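Local coordinates for protein exoenzyme S (Pseudomonas aeruginosa, PDB 6GN8) that probably acts as a secreted bacterial toxin, this C-terminal part transferring ADP-ribose to host proteins and the whole protein also stimulating GTPases, at residues V153-S157 and E200-G204; D39-L44 and V57-L62. The protein carries 2 engineered substitutions. All coordinates share one frame; numbering follows the deposited sequence.

Interaction 1: V153-S157 and E200-G204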
loop_
_atom_site.group_PDB
_atom_site.type_symbol
_atom_site.label_atom_id
_atom_site.label_comp_id
_atom_site.label_asym_id
_atom_site.label_seq_id
_atom_site.Cartn_x
_atom_site.Cartn_y
_atom_site.Cartn_z
ATOM N N VAL C 153 -26.155 0.054 2.243
ATOM C CA VAL C 153 -25.629 0.905 3.295
ATOM C C VAL C 153 -24.897 0.059 4.320
ATOM O O VAL C 153 -25.386 -0.995 4.748
ATOM C CB VAL C 153 -26.814 1.727 3.944
ATOM C CG1 VAL C 153 -26.329 2.745 4.977
ATOM C CG2 VAL C 153 -27.696 2.409 2.891
ATOM N N PHE C 154 -23.738 0.562 4.756
ATOM C CA PHE C 154 -22.923 -0.043 5.825
ATOM C C PHE C 154 -22.741 0.978 6.931
ATOM O O PHE C 154 -22.273 2.090 6.667
ATOM C CB PHE C 154 -21.556 -0.536 5.292
ATOM C CG PHE C 154 -21.700 -1.704 4.359
ATOM C CD1 PHE C 154 -21.769 -3.004 4.852
ATOM C CD2 PHE C 154 -21.844 -1.504 2.987
ATOM C CE1 PHE C 154 -21.908 -4.093 3.982
ATOM C CE2 PHE C 154 -22.007 -2.582 2.120
ATOM C CZ PHE C 154 -22.039 -3.873 2.622
ATOM N N GLY C 155 -23.145 0.615 8.144
ATOM C CA GLY C 155 -23.019 1.512 9.288
ATOM C C GLY C 155 -23.028 0.845 10.649
ATOM O O GLY C 155 -23.185 -0.375 10.758
ATOM N N ARG C 156 -22.861 1.655 11.701
ATOM C CA ARG C 156 -22.904 1.175 13.076
ATOM C C ARG C 156 -23.892 1.978 13.955
ATOM O O ARG C 156 -24.326 1.455 14.984
ATOM C CB ARG C 156 -21.503 1.228 13.695
ATOM C CG ARG C 156 -20.683 -0.020 13.437
ATOM C CD ARG C 156 -19.345 0.053 14.153
ATOM N NE ARG C 156 -18.338 -0.783 13.499
ATOM C CZ ARG C 156 -17.728 -1.816 14.071
ATOM N NH1 ARG C 156 -16.836 -2.527 13.391
ATOM N NH2 ARG C 156 -18.002 -2.145 15.327
ATOM N N SER C 157 -24.253 3.226 13.557
ATOM C CA SER C 157 -25.059 4.148 14.394
ATOM C C SER C 157 -26.583 4.112 14.155
ATOM O O SER C 157 -27.303 4.972 14.678
ATOM C CB SER C 157 -24.564 5.579 14.224
ATOM O OG SER C 157 -23.182 5.598 14.542
ATOM N N GLU C 200 -21.237 4.825 6.404
ATOM C CA GLU C 200 -21.207 5.838 7.458
ATOM C C GLU C 200 -19.776 6.352 7.546
ATOM O O GLU C 200 -18.875 5.559 7.828
ATOM C CB GLU C 200 -21.665 5.214 8.787
ATOM C CG GLU C 200 -22.075 6.207 9.849
ATOM C CD GLU C 200 -22.303 5.563 11.198
ATOM O OE1 GLU C 200 -21.959 6.197 12.222
ATOM O OE2 GLU C 200 -22.800 4.414 11.235
ATOM N N ALA C 201 -19.551 7.650 7.218
ATOM C CA ALA C 201 -18.212 8.272 7.205
ATOM C C ALA C 201 -17.420 7.992 8.503
ATOM O O ALA C 201 -16.243 7.613 8.440
ATOM C CB ALA C 201 -18.323 9.766 6.969
ATOM N N ALA C 202 -18.113 8.074 9.660
ATOM C CA ALA C 202 -17.588 7.843 11.015
ATOM C C ALA C 202 -17.023 6.407 11.240
ATOM O O ALA C 202 -16.463 6.153 12.318
ATOM C CB ALA C 202 -18.679 8.130 12.040
ATOM N N LEU C 203 -17.156 5.483 10.248
ATOM C CA LEU C 203 -16.630 4.116 10.370
ATOM C C LEU C 203 -15.093 4.058 10.216
ATOM O O LEU C 203 -14.421 3.258 10.890
ATOM C CB LEU C 203 -17.281 3.170 9.348
ATOM C CG LEU C 203 -18.636 2.602 9.737
ATOM C CD1 LEU C 203 -19.140 1.626 8.689
ATOM C CD2 LEU C 203 -18.579 1.918 11.074
ATOM N N GLY C 204 -14.576 4.883 9.310
ATOM C CA GLY C 204 -13.161 4.944 8.992
ATOM C C GLY C 204 -12.945 4.700 7.518
ATOM O O GLY C 204 -13.916 4.565 6.756
#

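Interaction 2: D39-L44 and V57-L62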
loop_
_atom_site.group_PDB
_atom_site.type_symbol
_atom_site.label_atom_id
_atom_site.label_comp_id
_atom_site.label_asym_id
_atom_site.label_seq_id
_atom_site.Cartn_x
_atom_site.Cartn_y
_atom_site.Cartn_z
ATOM N N ASP C 39 -52.269 7.493 18.970
ATOM C CA ASP C 39 -51.326 7.340 17.857
ATOM C C ASP C 39 -49.918 7.175 18.392
ATOM O O ASP C 39 -49.138 6.418 17.829
ATOM C CB ASP C 39 -51.400 8.542 16.896
ATOM C CG ASP C 39 -52.469 8.426 15.819
ATOM O OD1 ASP C 39 -53.227 7.423 15.837
ATOM O OD2 ASP C 39 -52.533 9.331 14.944
ATOM N N ALA C 40 -49.589 7.891 19.479
ATOM C CA ALA C 40 -48.287 7.767 20.133
ATOM C C ALA C 40 -48.288 6.566 21.104
ATOM O O ALA C 40 -47.362 5.757 21.088
ATOM C CB ALA C 40 -47.942 9.055 20.867
ATOM N N GLU C 41 -49.353 6.427 21.902
ATOM C CA GLU C 41 -49.486 5.419 22.958
ATOM C C GLU C 41 -49.491 3.962 22.468
ATOM O O GLU C 41 -49.070 3.097 23.233
ATOM C CB GLU C 41 -50.727 5.661 23.810
ATOM C CG GLU C 41 -50.933 7.091 24.250
ATOM C CD GLU C 41 -52.241 7.254 24.992
ATOM O OE1 GLU C 41 -52.254 6.971 26.210
ATOM O OE2 GLU C 41 -53.254 7.630 24.359
ATOM N N LYS C 42 -49.940 3.667 21.226
ATOM C CA LYS C 42 -49.905 2.267 20.754
ATOM C C LYS C 42 -48.463 1.693 20.768
ATOM O O LYS C 42 -48.290 0.481 20.964
ATOM C CB LYS C 42 -50.556 2.089 19.369
ATOM C CG LYS C 42 -49.817 2.648 18.145
ATOM C CD LYS C 42 -50.478 2.137 16.839
ATOM C CE LYS C 42 -50.021 0.727 16.530
ATOM N NZ LYS C 42 -50.800 0.056 15.450
ATOM N N TYR C 43 -47.441 2.576 20.646
ATOM C CA TYR C 43 -46.037 2.152 20.655
ATOM C C TYR C 43 -45.463 1.952 22.050
ATOM O O TYR C 43 -44.356 1.447 22.138
ATOM C CB TYR C 43 -45.159 3.148 19.887
ATOM C CG TYR C 43 -45.607 3.282 18.450
ATOM C CD1 TYR C 43 -45.459 2.227 17.555
ATOM C CD2 TYR C 43 -46.260 4.426 18.011
ATOM C CE1 TYR C 43 -45.927 2.319 16.251
ATOM C CE2 TYR C 43 -46.735 4.527 16.709
ATOM C CZ TYR C 43 -46.549 3.477 15.827
ATOM O OH TYR C 43 -47.004 3.576 14.537
ATOM N N LEU C 44 -46.201 2.298 23.124
ATOM C CA LEU C 44 -45.711 2.155 24.498
ATOM C C LEU C 44 -45.487 0.688 24.896
ATOM O O LEU C 44 -46.404 -0.137 24.791
ATOM C CB LEU C 44 -46.641 2.836 25.505
ATOM C CG LEU C 44 -46.613 4.355 25.530
ATOM C CD1 LEU C 44 -47.771 4.888 26.316
ATOM C CD2 LEU C 44 -45.317 4.873 26.109
ATOM N N VAL C 57 -39.323 5.653 22.134
ATOM C CA VAL C 57 -40.035 4.505 21.555
ATOM C C VAL C 57 -41.287 5.023 20.811
ATOM O O VAL C 57 -41.504 4.624 19.676
ATOM C CB VAL C 57 -40.348 3.428 22.637
ATOM C CG1 VAL C 57 -41.266 2.328 22.104
ATOM C CG2 VAL C 57 -39.059 2.820 23.185
ATOM N N MET C 58 -42.057 5.950 21.411
ATOM C CA MET C 58 -43.226 6.536 20.734
ATOM C C MET C 58 -42.800 7.394 19.524
ATOM O O MET C 58 -43.421 7.282 18.469
ATOM C CB MET C 58 -44.071 7.395 21.697
ATOM C CG MET C 58 -44.720 6.621 22.849
ATOM S SD MET C 58 -45.859 7.688 23.778
ATOM C CE MET C 58 -44.722 8.837 24.534
ATOM N N ALA C 59 -41.746 8.233 19.661
ATOM C CA ALA C 59 -41.278 9.070 18.546
ATOM C C ALA C 59 -40.783 8.225 17.343
ATOM O O ALA C 59 -41.124 8.537 16.189
ATOM C CB ALA C 59 -40.184 10.014 19.005
ATOM N N LEU C 60 -39.986 7.151 17.624
ATOM C CA LEU C 60 -39.465 6.234 16.606
ATOM C C LEU C 60 -40.629 5.505 15.923
ATOM O O LEU C 60 -40.600 5.344 14.710
ATOM C CB LEU C 60 -38.454 5.231 17.220
ATOM C CG LEU C 60 -37.069 5.794 17.640
ATOM C CD1 LEU C 60 -36.415 4.901 18.688
ATOM C CD2 LEU C 60 -36.124 5.932 16.457
ATOM N N GLY C 61 -41.662 5.139 16.692
ATOM C CA GLY C 61 -42.860 4.478 16.175
ATOM C C GLY C 61 -43.700 5.355 15.269
ATOM O O GLY C 61 -44.089 4.949 14.170
ATOM N N LEU C 62 -43.992 6.579 15.740
ATOM C CA LEU C 62 -44.772 7.577 15.007
ATOM C C LEU C 62 -44.103 7.855 13.663
ATOM O O LEU C 62 -44.776 7.858 12.626
ATOM C CB LEU C 62 -44.905 8.867 15.840
ATOM C CG LEU C 62 -45.920 8.839 16.989
ATOM C CD1 LEU C 62 -45.609 9.901 17.982
ATOM C CD2 LEU C 62 -47.375 8.972 16.472
HETATM O O HOH W 1 -47.199 5.905 12.937
#

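Interaction 1: V153-S157 and E200-G204
Glu200 grips the end of strand 149-155 with both its backbone and its carboxylate. The amide of Glu200 donates a hydrogen bond to Phe154 O at 2.9 Å. With CG anti to the backbone N (chi1 -163°) and the chain extended beyond it, the carboxylate reaches the loop that follows the strand. There Glu200 OE2 accepts two amides: Arg156 N at 2.8 Å, nearly along the C-O axis, and Ser157 N at 3.0 Å, on the syn side and about 20° out of the carboxylate plane. Ser157 OG donates to the other oxygen, Glu200 OE1, at 2.7 Å, again from the syn side. Holding both oxygens fixes the carboxylate's rotation.

Strands 149-155 and 194-200 are parallel neighbours in the mixed five-stranded sheet of the ADP-ribosyltransferase domain, and Glu200 joins them where both end.

The apolar part falls to Leu203, on the 3-10 segment 201-203. Its CD1 lies 3.9 Å from Gly155 CA, and its side chain crosses the extended Arg156 chain at about a right angle, bringing CD2 3.6 Å from Arg156 NE at the guanidinium edge. Another protein's chain brings aromatic packing to Leu203 and a stacked ring to Phe154.

Interaction 2: D39-L44 and V57-L62
Tyr43 lays its ring flat on the backbone of helix 54-77 at Gly61, whose lack of a side chain makes the hollow that the ring fills. Gly61 CA sits 3.5 Å from the ring centroid and only 5° off the ring normal, a CH-pi contact over the face. On the opposite face lies CG of Lys42, so that the ring is sandwiched between the helix and its own chain neighbour. With CG beside the backbone N (chi1 -59°), the ring runs along the helix from Met58 toward Leu62.

Beside the ring, on its CD2/CE2 side, the bumps come from the helix. Met58 reaches to the type I beta turn from Glu41 to Leu44 and the Ala40 carbonyl before it: its CG lies 3.3 Å from Ala40 O, and a bend at chi3 (-68°) turns the methyl back from a sulfur that touches both Ala40 CB, at 3.8 Å, and Leu44 CD2. One turn further on, Leu62 spreads its two methyls over Asp39 and Ala40, CD1 against Ala40 CB and CD2 3.4 Å from Asp39 O. At the start of 57-62, beside the base of the Tyr43 side chain, Val57 CG1 comes within 3.2 Å of Tyr43 O. Helix 24-36 closes the Met58 and Leu62 side with Val33 and Phe36, joining three helices of the N-terminal helical part in one core.

At the ring's far end a water bridges the segments, 2.8 Å from Tyr43 OH and donating to Leu62 O. The contact is thus held mainly by apolar fit, with water supplying a polar link for the phenol hydroxyl.

The two contacts follow one another along the chain, interaction 2 being complete before interaction 1 begins, and both lie within the ADP-ribosyltransferase region. Their centres are about 27 Å apart and their nearest atoms about 9 Å, so they do not touch. Interaction 2 belongs to the N-terminal helices, joining helix 38-41 to helix 54-77, and its centre lies about 20 Å from the centre of the chain. The centre of interaction 1 lies about 8 Å from that of the chain, at the ends of two adjacent strands of the mixed sheet. One joins two helices of the helical part, the other two neighbouring strands at their ends; another protein's chain approaches only the latter.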